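Local coordinates for protein chaperone CupB2 (Pseudomonas aeruginosa, PDB 3Q48) that probably acts as a periplasmic chaperone of the PapD-like family, assisting the folding of pilus subunits during fimbrium assembly, at residues A[185-190]-A[230-235]; A[59-64]-A[84-89]. One frame throughout, in Å; residues are numbered along the deposited sequence.

Interaction 1: residues A[185-190]-A[230-235]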
ATOM      1  N   VAL A 185      -7.679  -2.446  -2.243  1.00 22.83           N
ATOM      2  CA  VAL A 185      -7.241  -3.148  -3.420  1.00 21.71           C
ATOM      3  C   VAL A 185      -6.392  -2.166  -4.147  1.00 21.85           C
ATOM      4  O   VAL A 185      -6.857  -1.098  -4.479  1.00 23.97           O
ATOM      5  CB  VAL A 185      -8.461  -3.620  -4.256  1.00 23.43           C
ATOM      6  CG1 VAL A 185      -8.009  -4.266  -5.702  1.00 22.38           C
ATOM      7  CG2 VAL A 185      -9.294  -4.586  -3.424  1.00 19.95           C
ATOM      8  N   SER A 186      -5.130  -2.492  -4.352  1.00 21.66           N
ATOM      9  CA  SER A 186      -4.201  -1.597  -5.064  1.00 22.18           C
ATOM     10  C   SER A 186      -4.017  -2.040  -6.500  1.00 22.16           C
ATOM     11  O   SER A 186      -3.710  -3.207  -6.745  1.00 22.25           O
ATOM     12  CB  SER A 186      -2.830  -1.583  -4.366  1.00 21.60           C
ATOM     13  OG  SER A 186      -3.016  -1.147  -3.034  1.00 23.78           O
ATOM     14  N   PHE A 187      -4.207  -1.116  -7.428  1.00 22.39           N
ATOM     15  CA  PHE A 187      -4.065  -1.399  -8.850  1.00 23.96           C
ATOM     16  C   PHE A 187      -2.723  -0.915  -9.394  1.00 24.45           C
ATOM     17  O   PHE A 187      -2.410   0.283  -9.250  1.00 25.89           O
ATOM     18  CB  PHE A 187      -5.153  -0.689  -9.665  1.00 23.78           C
ATOM     19  CG  PHE A 187      -6.546  -0.981  -9.214  1.00 24.07           C
ATOM     20  CD1 PHE A 187      -7.221  -2.108  -9.674  1.00 23.42           C
ATOM     21  CD2 PHE A 187      -7.222  -0.082  -8.376  1.00 25.32           C
ATOM     22  CE1 PHE A 187      -8.528  -2.372  -9.248  1.00 24.33           C
ATOM     23  CE2 PHE A 187      -8.539  -0.332  -7.963  1.00 24.51           C
ATOM     24  CZ  PHE A 187      -9.189  -1.472  -8.398  1.00 24.67           C
ATOM     25  N   ALA A 188      -1.959  -1.801 -10.040  1.00 23.54           N
ATOM     26  CA  ALA A 188      -0.756  -1.374 -10.748  1.00 23.34           C
ATOM     27  C   ALA A 188      -1.124  -0.819 -12.101  1.00 24.28           C
ATOM     28  O   ALA A 188      -0.344  -0.057 -12.704  1.00 25.19           O
ATOM     29  CB  ALA A 188       0.244  -2.536 -10.914  1.00 23.11           C
ATOM     30  N   SER A 189      -2.294  -1.220 -12.609  1.00 23.86           N
ATOM     31  CA  SER A 189      -2.756  -0.726 -13.913  1.00 24.33           C
ATOM     32  C   SER A 189      -4.178  -1.085 -14.079  1.00 23.72           C
ATOM     33  O   SER A 189      -4.611  -2.104 -13.554  1.00 23.82           O
ATOM     34  CB  SER A 189      -1.954  -1.331 -15.083  1.00 25.37           C
ATOM     35  OG  SER A 189      -2.164  -2.727 -15.185  1.00 26.60           O
ATOM     36  N   VAL A 190      -4.907  -0.234 -14.798  1.00 24.09           N
ATOM     37  CA  VAL A 190      -6.304  -0.443 -15.127  1.00 23.39           C
ATOM     38  C   VAL A 190      -6.422  -0.038 -16.569  1.00 24.74           C
ATOM     39  O   VAL A 190      -5.871   0.965 -16.975  1.00 25.24           O
ATOM     40  CB  VAL A 190      -7.200   0.476 -14.264  1.00 23.94           C
ATOM     41  CG1 VAL A 190      -8.723   0.402 -14.676  1.00 20.95           C
ATOM     42  CG2 VAL A 190      -6.992   0.136 -12.813  1.00 22.59           C
ATOM     43  N   TYR A 230      -7.463  -5.391 -15.240  1.00 22.50           N
ATOM     44  CA  TYR A 230      -6.759  -4.738 -14.190  1.00 22.06           C
ATOM     45  C   TYR A 230      -5.816  -5.648 -13.430  1.00 23.55           C
ATOM     46  O   TYR A 230      -6.079  -6.858 -13.291  1.00 24.78           O
ATOM     47  CB  TYR A 230      -7.754  -4.039 -13.253  1.00 22.68           C
ATOM     48  CG  TYR A 230      -8.816  -4.914 -12.602  1.00 22.97           C
ATOM     49  CD1 TYR A 230      -8.561  -5.541 -11.396  1.00 23.60           C
ATOM     50  CD2 TYR A 230     -10.086  -5.095 -13.192  1.00 22.50           C
ATOM     51  CE1 TYR A 230      -9.546  -6.332 -10.758  1.00 24.88           C
ATOM     52  CE2 TYR A 230     -11.073  -5.902 -12.582  1.00 23.12           C
ATOM     53  CZ  TYR A 230     -10.784  -6.511 -11.356  1.00 26.25           C
ATOM     54  OH  TYR A 230     -11.699  -7.312 -10.696  1.00 25.07           O
ATOM     55  N   GLU A 231      -4.725  -5.066 -12.912  1.00 23.05           N
ATOM     56  CA  GLU A 231      -3.717  -5.820 -12.206  1.00 23.02           C
ATOM     57  C   GLU A 231      -3.632  -5.282 -10.822  1.00 23.82           C
ATOM     58  O   GLU A 231      -3.542  -4.065 -10.640  1.00 24.42           O
ATOM     59  CB  GLU A 231      -2.332  -5.665 -12.841  1.00 22.31           C
ATOM     60  CG  GLU A 231      -2.215  -6.254 -14.235  1.00 24.77           C
ATOM     61  CD  GLU A 231      -0.788  -6.280 -14.801  1.00 27.62           C
ATOM     62  OE1 GLU A 231       0.188  -6.025 -14.057  1.00 31.26           O
ATOM     63  OE2 GLU A 231      -0.634  -6.571 -16.000  1.00 29.96           O
ATOM     64  N   VAL A 232      -3.579  -6.175  -9.840  1.00 23.70           N
ATOM     65  CA  VAL A 232      -3.548  -5.747  -8.497  1.00 23.87           C
ATOM     66  C   VAL A 232      -2.320  -6.263  -7.781  1.00 23.85           C
ATOM     67  O   VAL A 232      -1.849  -7.330  -8.100  1.00 26.88           O
ATOM     68  CB  VAL A 232      -4.844  -6.197  -7.794  1.00 24.96           C
ATOM     69  CG1 VAL A 232      -6.067  -5.529  -8.495  1.00 25.65           C
ATOM     70  CG2 VAL A 232      -4.970  -7.646  -7.862  1.00 25.88           C
ATOM     71  N   ILE A 233      -1.816  -5.507  -6.809  1.00 22.39           N
ATOM     72  CA  ILE A 233      -0.651  -5.855  -6.038  1.00 20.41           C
ATOM     73  C   ILE A 233      -1.059  -6.636  -4.796  1.00 21.35           C
ATOM     74  O   ILE A 233      -1.849  -6.159  -3.972  1.00 21.99           O
ATOM     75  CB  ILE A 233       0.127  -4.577  -5.670  1.00 19.54           C
ATOM     76  CG1 ILE A 233       0.559  -3.857  -6.945  1.00 19.98           C
ATOM     77  CG2 ILE A 233       1.416  -4.894  -4.850  1.00 18.16           C
ATOM     78  CD1 ILE A 233       0.643  -2.329  -6.844  1.00 18.93           C
ATOM     79  N   ASN A 234      -0.521  -7.839  -4.634  1.00 21.76           N
ATOM     80  CA  ASN A 234      -0.837  -8.656  -3.483  1.00 21.55           C
ATOM     81  C   ASN A 234      -0.003  -8.224  -2.279  1.00 22.63           C
ATOM     82  O   ASN A 234       0.764  -7.295  -2.379  1.00 21.82           O
ATOM     83  CB  ASN A 234      -0.675 -10.159  -3.830  1.00 21.84           C
ATOM     84  CG  ASN A 234       0.774 -10.570  -4.163  1.00 23.03           C
ATOM     85  OD1 ASN A 234       1.738  -9.942  -3.740  1.00 25.56           O
ATOM     86  ND2 ASN A 234       0.921 -11.649  -4.932  1.00 24.20           N
ATOM     87  N   ASP A 235      -0.135  -8.931  -1.152  1.00 26.09           N
ATOM     88  CA  ASP A 235       0.559  -8.650   0.123  1.00 27.84           C
ATOM     89  C   ASP A 235       2.075  -8.652  -0.005  1.00 29.18           C
ATOM     90  O   ASP A 235       2.753  -7.947   0.750  1.00 27.68           O
ATOM     91  CB  ASP A 235       0.177  -9.718   1.164  1.00 28.41           C
ATOM     92  CG  ASP A 235      -1.189  -9.459   1.839  1.00 29.95           C
ATOM     93  OD1 ASP A 235      -1.911  -8.458   1.535  1.00 28.04           O
ATOM     94  OD2 ASP A 235      -1.531 -10.288   2.713  1.00 32.78           O
TER
HETATM   95  O   HOH W   1      -4.364  -4.913  -3.494  1.00 16.16           O
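Phe187 and Val232 face each other as an antiparallel non-hydrogen-bonded pair, Ser189 and Glu231 as a hydrogen-bonded one, and the one-residue shift of register between them defines a beta bulge around Ala188. Three backbone bonds close this ladder: Ile233 N to Ser186 O, Ala188 N to Glu231 O at 2.8 Å, and Glu231 N to Ser189 O, the straightest with 169° at the hydrogen. Between the same Ser186 and Ile233 a water bridges the other two backbone atoms, accepting from Ser186 N (2.7 Å) and donating to Ile233 O (2.8 Å).

The extra residue of the bulge brings Phe187 and Val190 to the same face, where they join Tyr230 and Val232. There the Phe187 ring turns its edge toward the face of Tyr230 in an offset edge-to-face pair, centroids 5.8 Å apart and planes at 82°. Tyr230 reaches it with CG held between its own backbone N and carbonyl carbon (chi1 58°), which lifts the ring off the strand so that CD1 comes 3.8 Å from Phe187 CE1. Val232 lies alongside Phe187, its CG1 3.8 Å from CD1 of that ring, and the same methyl meets Val185 CG1 at 3.6 Å. On the reverse face Ser189 OG rests against the aliphatic part of Glu231, 3.7 Å from CG, while the carboxylate goes to a salt bridge with Arg239. Ala188 CB touches Ile233 CD1 near the bend.

Both segments lie on the inner strands, 185-194 and 227-233, of the four-stranded antiparallel sheet of the C-terminal immunoglobulin-like domain: 197-206 bonds to the outer side of 185-190, and 239-245 flanks 230-233. Leu159 covers the aromatic face, Trp161 and His242 meet the Tyr230 ring, and Tyr230 OH bonds to Ala156 O.

Interaction 2: residues A[59-64]-A[84-89]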
ATOM      1  N   LEU A  59      22.398   7.058   7.209  1.00 36.88           N
ATOM      2  CA  LEU A  59      21.413   7.015   8.277  1.00 35.63           C
ATOM      3  C   LEU A  59      20.031   6.855   7.698  1.00 34.94           C
ATOM      4  O   LEU A  59      19.640   7.534   6.742  1.00 34.98           O
ATOM      5  CB  LEU A  59      21.461   8.252   9.193  1.00 35.98           C
ATOM      6  CG  LEU A  59      22.710   8.588  10.011  1.00 36.20           C
ATOM      7  CD1 LEU A  59      22.576   9.926  10.792  1.00 37.39           C
ATOM      8  CD2 LEU A  59      23.093   7.473  10.925  1.00 33.43           C
ATOM      9  N   ALA A  60      19.271   5.953   8.294  1.00 34.85           N
ATOM     10  CA  ALA A  60      17.906   5.741   7.877  1.00 34.18           C
ATOM     11  C   ALA A  60      16.973   6.163   9.000  1.00 33.66           C
ATOM     12  O   ALA A  60      17.041   5.613  10.085  1.00 33.90           O
ATOM     13  CB  ALA A  60      17.681   4.281   7.522  1.00 33.67           C
ATOM     14  N   GLN A  61      16.101   7.132   8.718  1.00 33.23           N
ATOM     15  CA  GLN A  61      15.046   7.539   9.648  1.00 32.27           C
ATOM     16  C   GLN A  61      13.713   6.980   9.168  1.00 30.28           C
ATOM     17  O   GLN A  61      13.378   7.070   7.983  1.00 29.16           O
ATOM     18  CB  GLN A  61      14.968   9.060   9.733  1.00 32.73           C
ATOM     19  CG  GLN A  61      14.118   9.628  10.876  1.00 35.07           C
ATOM     20  CD  GLN A  61      14.180  11.162  10.871  1.00 38.99           C
ATOM     21  OE1 GLN A  61      15.247  11.743  10.636  1.00 41.64           O
ATOM     22  NE2 GLN A  61      13.051  11.814  11.086  1.00 39.10           N
ATOM     23  N   ALA A  62      12.948   6.451  10.113  1.00 29.09           N
ATOM     24  CA  ALA A  62      11.747   5.708   9.846  1.00 28.14           C
ATOM     25  C   ALA A  62      10.693   6.229  10.805  1.00 28.98           C
ATOM     26  O   ALA A  62      11.012   6.522  11.944  1.00 30.26           O
ATOM     27  CB  ALA A  62      12.011   4.246  10.088  1.00 26.84           C
ATOM     28  N   TRP A  63       9.448   6.357  10.335  1.00 28.67           N
ATOM     29  CA  TRP A  63       8.313   6.866  11.117  1.00 28.19           C
ATOM     30  C   TRP A  63       7.047   6.551  10.351  1.00 27.55           C
ATOM     31  O   TRP A  63       7.077   6.445   9.107  1.00 27.44           O
ATOM     32  CB  TRP A  63       8.425   8.397  11.412  1.00 28.22           C
ATOM     33  CG  TRP A  63       8.085   9.337  10.300  1.00 27.20           C
ATOM     34  CD1 TRP A  63       6.884   9.938  10.079  1.00 28.15           C
ATOM     35  CD2 TRP A  63       8.958   9.812   9.264  1.00 27.95           C
ATOM     36  NE1 TRP A  63       6.947  10.764   8.978  1.00 26.71           N
ATOM     37  CE2 TRP A  63       8.202  10.698   8.451  1.00 25.56           C
ATOM     38  CE3 TRP A  63      10.302   9.563   8.931  1.00 28.58           C
ATOM     39  CZ2 TRP A  63       8.724  11.315   7.326  1.00 25.81           C
ATOM     40  CZ3 TRP A  63      10.839  10.188   7.811  1.00 28.87           C
ATOM     41  CH2 TRP A  63      10.045  11.066   7.020  1.00 30.26           C
ATOM     42  N   ILE A  64       5.940   6.454  11.090  1.00 27.41           N
ATOM     43  CA  ILE A  64       4.632   6.158  10.540  1.00 26.52           C
ATOM     44  C   ILE A  64       3.667   7.315  10.647  1.00 27.77           C
ATOM     45  O   ILE A  64       3.574   7.970  11.697  1.00 28.92           O
ATOM     46  CB  ILE A  64       4.048   4.888  11.216  1.00 27.13           C
ATOM     47  CG1 ILE A  64       4.837   3.650  10.721  1.00 24.95           C
ATOM     48  CG2 ILE A  64       2.604   4.703  10.874  1.00 24.86           C
ATOM     49  CD1 ILE A  64       5.018   2.707  11.736  1.00 19.07           C
ATOM     50  N   PRO A  84      14.592   0.888  15.498  1.00 35.27           N
ATOM     51  CA  PRO A  84      14.950   2.219  16.029  1.00 35.73           C
ATOM     52  C   PRO A  84      14.529   3.314  15.019  1.00 35.20           C
ATOM     53  O   PRO A  84      14.414   3.039  13.816  1.00 34.54           O
ATOM     54  CB  PRO A  84      16.476   2.136  16.198  1.00 35.66           C
ATOM     55  CG  PRO A  84      16.926   1.060  15.257  1.00 35.33           C
ATOM     56  CD  PRO A  84      15.773   0.134  15.005  1.00 34.73           C
ATOM     57  N   ALA A  85      14.275   4.525  15.500  1.00 35.40           N
ATOM     58  CA  ALA A  85      13.698   5.572  14.635  1.00 35.59           C
ATOM     59  C   ALA A  85      14.730   6.087  13.628  1.00 35.37           C
ATOM     60  O   ALA A  85      14.366   6.571  12.572  1.00 35.71           O
ATOM     61  CB  ALA A  85      13.118   6.726  15.464  1.00 35.65           C
ATOM     62  N   VAL A  86      16.008   5.959  13.971  1.00 35.47           N
ATOM     63  CA  VAL A  86      17.119   6.385  13.157  1.00 34.99           C
ATOM     64  C   VAL A  86      18.142   5.256  13.228  1.00 35.02           C
ATOM     65  O   VAL A  86      18.492   4.752  14.318  1.00 34.69           O
ATOM     66  CB  VAL A  86      17.762   7.703  13.697  1.00 36.69           C
ATOM     67  CG1 VAL A  86      18.724   8.306  12.660  1.00 38.23           C
ATOM     68  CG2 VAL A  86      16.701   8.766  14.085  1.00 35.75           C
ATOM     69  N   THR A  87      18.634   4.841  12.069  1.00 34.52           N
ATOM     70  CA  THR A  87      19.598   3.749  12.047  1.00 34.02           C
ATOM     71  C   THR A  87      20.720   3.902  10.977  1.00 34.19           C
ATOM     72  O   THR A  87      20.544   4.446   9.896  1.00 34.05           O
ATOM     73  CB  THR A  87      18.880   2.372  12.109  1.00 33.13           C
ATOM     74  OG1 THR A  87      19.849   1.332  12.182  1.00 36.13           O
ATOM     75  CG2 THR A  87      18.021   2.143  10.929  1.00 32.66           C
ATOM     76  N   ARG A  88      21.919   3.535  11.368  1.00 34.99           N
ATOM     77  CA  ARG A  88      23.015   3.416  10.455  1.00 35.90           C
ATOM     78  C   ARG A  88      22.847   2.111   9.665  1.00 35.32           C
ATOM     79  O   ARG A  88      22.468   1.065  10.226  1.00 35.05           O
ATOM     80  CB  ARG A  88      24.291   3.313  11.263  1.00 37.23           C
ATOM     81  CG  ARG A  88      25.525   3.653  10.481  1.00 39.63           C
ATOM     82  CD  ARG A  88      26.756   3.146  11.212  1.00 44.48           C
ATOM     83  NE  ARG A  88      27.912   3.909  10.744  1.00 47.68           N
ATOM     84  CZ  ARG A  88      28.864   3.399   9.986  1.00 47.00           C
ATOM     85  NH1 ARG A  88      28.817   2.111   9.640  1.00 45.54           N
ATOM     86  NH2 ARG A  88      29.858   4.177   9.589  1.00 49.74           N
ATOM     87  N   VAL A  89      23.135   2.160   8.372  1.00 34.26           N
ATOM     88  CA  VAL A  89      23.029   0.981   7.558  1.00 32.54           C
ATOM     89  C   VAL A  89      24.371   0.850   6.856  1.00 34.00           C
ATOM     90  O   VAL A  89      24.745   1.726   6.083  1.00 33.92           O
ATOM     91  CB  VAL A  89      21.877   1.122   6.541  1.00 31.77           C
ATOM     92  CG1 VAL A  89      21.599  -0.208   5.847  1.00 30.91           C
ATOM     93  CG2 VAL A  89      20.579   1.687   7.217  1.00 28.84           C
TER
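This is an antiparallel backbone ladder between two neighbouring strands inside the large sheet of the N-terminal immunoglobulin-like domain, which matches the N-terminal domain of PapD. Over 59-64 and 86-89 the strand directions differ by 148°, and the register is unbroken: Leu59 with Arg88, Ala60 with Thr87, Gln61 with Val86. Ala60 and Thr87 form the hydrogen-bonded pair and exchange both bonds, Ala60 N to Thr87 O and Thr87 N to Ala60 O, the latter at 2.7 Å. Ala62 N then bonds to Ala85 O over 2.8 Å.

Side chains add modest packing. Ala60 CB meets Val89 CG2 at 3.9 Å and Thr87 CG2 at 4.0 Å, on the face where Thr87 also touches Ala95 and Leu97 of strand 93-101. Thr87 sets OG1 anti to its backbone nitrogen (chi1 -176°), which turns the methyl toward Ala60 and lets the hydroxyl make a weak bond to Arg88 O. On the other face of the sheet, Leu59 CD2 lies 4.1 Å from Arg88 CA, and Gln61 CG passes 3.5 Å from Ala85 O; the guanidinium of Arg88 turns to Glu90 in a salt bridge.

Strand 112-121 bonds to the other edge of 59-64. Ala60, Thr87 and Val89 pack methyl groups on the inner side, whereas the outer side mixes the aliphatic Leu59 and Val86 with Gln61 and Arg88, so main-chain bonds probably supply most of the cohesion.

Overall arrangement
The two contacts hold different domains: interaction 1 joins strands of the C-terminal immunoglobulin-like domain, interaction 2 those of the N-terminal one, on opposite sides of the chain's centre, with centres 29 Å and nearest atoms about 15 Å apart. No strand is common to both. Each is an antiparallel ladder with three direct backbone bonds, but interaction 1 is buried and interrupted by a bulge, whereas interaction 2 keeps regular register, is only partly buried and has an exposed face. In keeping with these places, aromatic and branched aliphatic packing adds to the first ladder, while alanines and methyl groups supply the inner-face packing of the second.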